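Local coordinates for protein N5-Carboxyaminoimidazole ribonucleotide synthetase (Staphylococcus aureus subsp. aureus, PDB 3ORQ) that catalyses the ATP-dependent joining of 5-aminoimidazole ribonucleotide and bicarbonate to give N5-carboxyaminoimidazole ribonucleotide, a step of purine biosynthesis, at residues Gln206-Pro211 with Gln301-Ile307. Sequence-based numbering, arbitrary orientation.
Sequences QITFFP and QSLPNSI
The terminal methyl of Ile307 settles over one face of the Phe210 ring: CD1 is 3.5 Å from the ring centroid and 12° off its normal, the geometry of a CH-pi contact. The same CD1 closely touches CG2 of Thr208, where the two side chains meet at about a right angle, though its exact placing is doubtful. On its other branch, Ile307 CG2 reaches CD of Pro211 at 4.0 Å. Thr208 OG1 is turned beside its own backbone N, anti to the carbonyl carbon (chi1 -37°). From there OG1 donates to Pro304 O at 2.8 Å, approaching it almost head-on, while Thr208 CG2 lies close to the same oxygen as well as to Ile307 CD1. At the far end, the extended Gln206 chain carries OE1 to the amide of Leu303, 2.9 Å from its N; the N-H points nearly straight at OE1, yet Leu303 N stands above the plane of the Gln206 side-chain amide. Gln206 NE2 instead bonds to Asn203 O. Two waters bridge the backbones, one linking Phe209 N to Asn305 O, the other Phe209 O to Ile307 N.

The contact joins the beginning of strand 207-218, in the large antiparallel sheet of the ATP-grasp domain, to the loop between helix 290-298 and strand 313-319, away from the ADP and magnesium sites. Ser302 and Pro304 also meet the second subunit. Chemically, side-chain-to-backbone bonds and bridging waters occupy peptide groups without direct backbone pairing, while Ile307 adds apolar contacts at one end.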
loop_
_atom_site.group_PDB
_atom_site.type_symbol
_atom_site.label_atom_id
_atom_site.label_comp_id
_atom_site.label_asym_id
_atom_site.label_seq_id
_atom_site.Cartn_x
_atom_site.Cartn_y
_atom_site.Cartn_z
ATOM N N GLN A 206 0.493 22.583 -10.759
ATOM C CA GLN A 206 0.545 21.236 -11.265
ATOM C C GLN A 206 -0.818 20.508 -11.181
ATOM O O GLN A 206 -1.575 20.694 -10.223
ATOM C CB GLN A 206 1.528 20.454 -10.468
ATOM C CG GLN A 206 2.941 20.833 -10.666
ATOM C CD GLN A 206 3.816 19.941 -9.776
ATOM O OE1 GLN A 206 4.285 18.886 -10.208
ATOM N NE2 GLN A 206 3.981 20.342 -8.518
ATOM N N ILE A 207 -1.107 19.682 -12.178
ATOM C CA ILE A 207 -2.336 18.902 -12.226
ATOM C C ILE A 207 -2.125 17.541 -12.915
ATOM O O ILE A 207 -1.317 17.436 -13.817
ATOM C CB ILE A 207 -3.496 19.692 -12.858
ATOM C CG1 ILE A 207 -4.783 18.879 -12.793
ATOM C CG2 ILE A 207 -3.178 20.100 -14.315
ATOM C CD1 ILE A 207 -6.066 19.693 -13.132
ATOM N N THR A 208 -2.841 16.510 -12.463
ATOM C CA THR A 208 -2.745 15.156 -13.002
ATOM C C THR A 208 -4.114 14.506 -12.984
ATOM O O THR A 208 -4.905 14.743 -12.093
ATOM C CB THR A 208 -1.822 14.281 -12.141
ATOM O OG1 THR A 208 -0.746 15.092 -11.686
ATOM C CG2 THR A 208 -1.226 13.105 -12.964
ATOM N N PHE A 209 -4.382 13.690 -14.000
ATOM C CA PHE A 209 -5.659 13.047 -14.172
ATOM C C PHE A 209 -5.480 11.532 -14.148
ATOM O O PHE A 209 -4.638 11.000 -14.870
ATOM C CB PHE A 209 -6.284 13.447 -15.524
ATOM C CG PHE A 209 -6.631 14.894 -15.638
ATOM C CD1 PHE A 209 -5.716 15.800 -16.167
ATOM C CD2 PHE A 209 -7.902 15.353 -15.261
ATOM C CE1 PHE A 209 -6.054 17.170 -16.320
ATOM C CE2 PHE A 209 -8.250 16.726 -15.389
ATOM C CZ PHE A 209 -7.317 17.624 -15.931
ATOM N N PHE A 210 -6.277 10.855 -13.334
ATOM C CA PHE A 210 -6.377 9.414 -13.362
ATOM C C PHE A 210 -7.238 8.988 -14.553
ATOM O O PHE A 210 -7.960 9.805 -15.119
ATOM C CB PHE A 210 -7.007 8.926 -12.019
ATOM C CG PHE A 210 -6.037 9.008 -10.860
ATOM C CD1 PHE A 210 -5.747 10.238 -10.276
ATOM C CD2 PHE A 210 -5.351 7.866 -10.404
ATOM C CE1 PHE A 210 -4.797 10.328 -9.235
ATOM C CE2 PHE A 210 -4.383 7.957 -9.370
ATOM C CZ PHE A 210 -4.114 9.172 -8.787
ATOM N N PRO A 211 -7.144 7.711 -14.958
ATOM C CA PRO A 211 -8.028 7.189 -16.021
ATOM C C PRO A 211 -9.513 7.400 -15.685
ATOM O O PRO A 211 -9.932 7.213 -14.545
ATOM C CB PRO A 211 -7.717 5.674 -16.034
ATOM C CG PRO A 211 -6.517 5.457 -15.015
ATOM C CD PRO A 211 -5.979 6.821 -14.694
ATOM N N GLN A 301 4.949 18.472 -3.016
ATOM C CA GLN A 301 5.911 17.808 -3.909
ATOM C C GLN A 301 5.465 17.920 -5.365
ATOM O O GLN A 301 4.324 18.255 -5.643
ATOM C CB GLN A 301 6.043 16.319 -3.563
ATOM C CG GLN A 301 6.213 15.974 -2.029
ATOM C CD GLN A 301 7.450 16.526 -1.478
ATOM O OE1 GLN A 301 8.545 16.124 -1.864
ATOM N NE2 GLN A 301 7.315 17.490 -0.579
ATOM N N SER A 302 6.353 17.616 -6.290
ATOM C CA SER A 302 5.951 17.457 -7.698
ATOM C C SER A 302 5.045 16.255 -7.874
ATOM O O SER A 302 5.208 15.237 -7.147
ATOM C CB SER A 302 7.148 17.320 -8.636
ATOM O OG SER A 302 7.952 18.487 -8.533
ATOM N N LEU A 303 4.094 16.387 -8.822
ATOM C CA LEU A 303 3.120 15.339 -9.115
ATOM C C LEU A 303 3.588 14.695 -10.384
ATOM O O LEU A 303 4.204 15.343 -11.189
ATOM C CB LEU A 303 1.710 15.936 -9.383
ATOM C CG LEU A 303 1.064 16.572 -8.143
ATOM C CD1 LEU A 303 -0.295 17.190 -8.417
ATOM C CD2 LEU A 303 0.919 15.490 -7.091
ATOM N N PRO A 304 3.294 13.394 -10.585
ATOM C CA PRO A 304 3.634 12.824 -11.892
ATOM C C PRO A 304 2.782 13.516 -12.949
ATOM O O PRO A 304 1.651 13.890 -12.651
ATOM C CB PRO A 304 3.229 11.385 -11.752
ATOM C CG PRO A 304 2.128 11.427 -10.646
ATOM C CD PRO A 304 2.663 12.423 -9.688
ATOM N N ASN A 305 3.311 13.678 -14.156
ATOM C CA ASN A 305 2.580 14.338 -15.228
ATOM C C ASN A 305 1.443 13.505 -15.748
ATOM O O ASN A 305 0.434 14.052 -16.174
ATOM C CB ASN A 305 3.530 14.716 -16.376
ATOM C CG ASN A 305 4.529 15.807 -15.963
ATOM O OD1 ASN A 305 5.716 15.736 -16.285
ATOM N ND2 ASN A 305 4.045 16.807 -15.202
ATOM N N SER A 306 1.594 12.183 -15.721
ATOM C CA SER A 306 0.479 11.330 -16.109
ATOM C C SER A 306 0.366 10.134 -15.196
ATOM O O SER A 306 1.306 9.794 -14.491
ATOM C CB SER A 306 0.592 10.886 -17.586
ATOM O OG SER A 306 1.609 9.915 -17.702
ATOM N N ILE A 307 -0.800 9.506 -15.200
ATOM C CA ILE A 307 -1.000 8.275 -14.464
ATOM C C ILE A 307 -1.221 7.109 -15.425
ATOM O O ILE A 307 -1.943 7.248 -16.419
ATOM C CB ILE A 307 -2.148 8.417 -13.454
ATOM C CG1 ILE A 307 -1.695 9.375 -12.341
ATOM C CG2 ILE A 307 -2.446 7.066 -12.795
ATOM C CD1 ILE A 307 -2.723 10.341 -12.042
HETATM O O HOH W 1 -2.651 13.752 -16.476
HETATM O O HOH W 2 -2.997 10.961 -16.921
#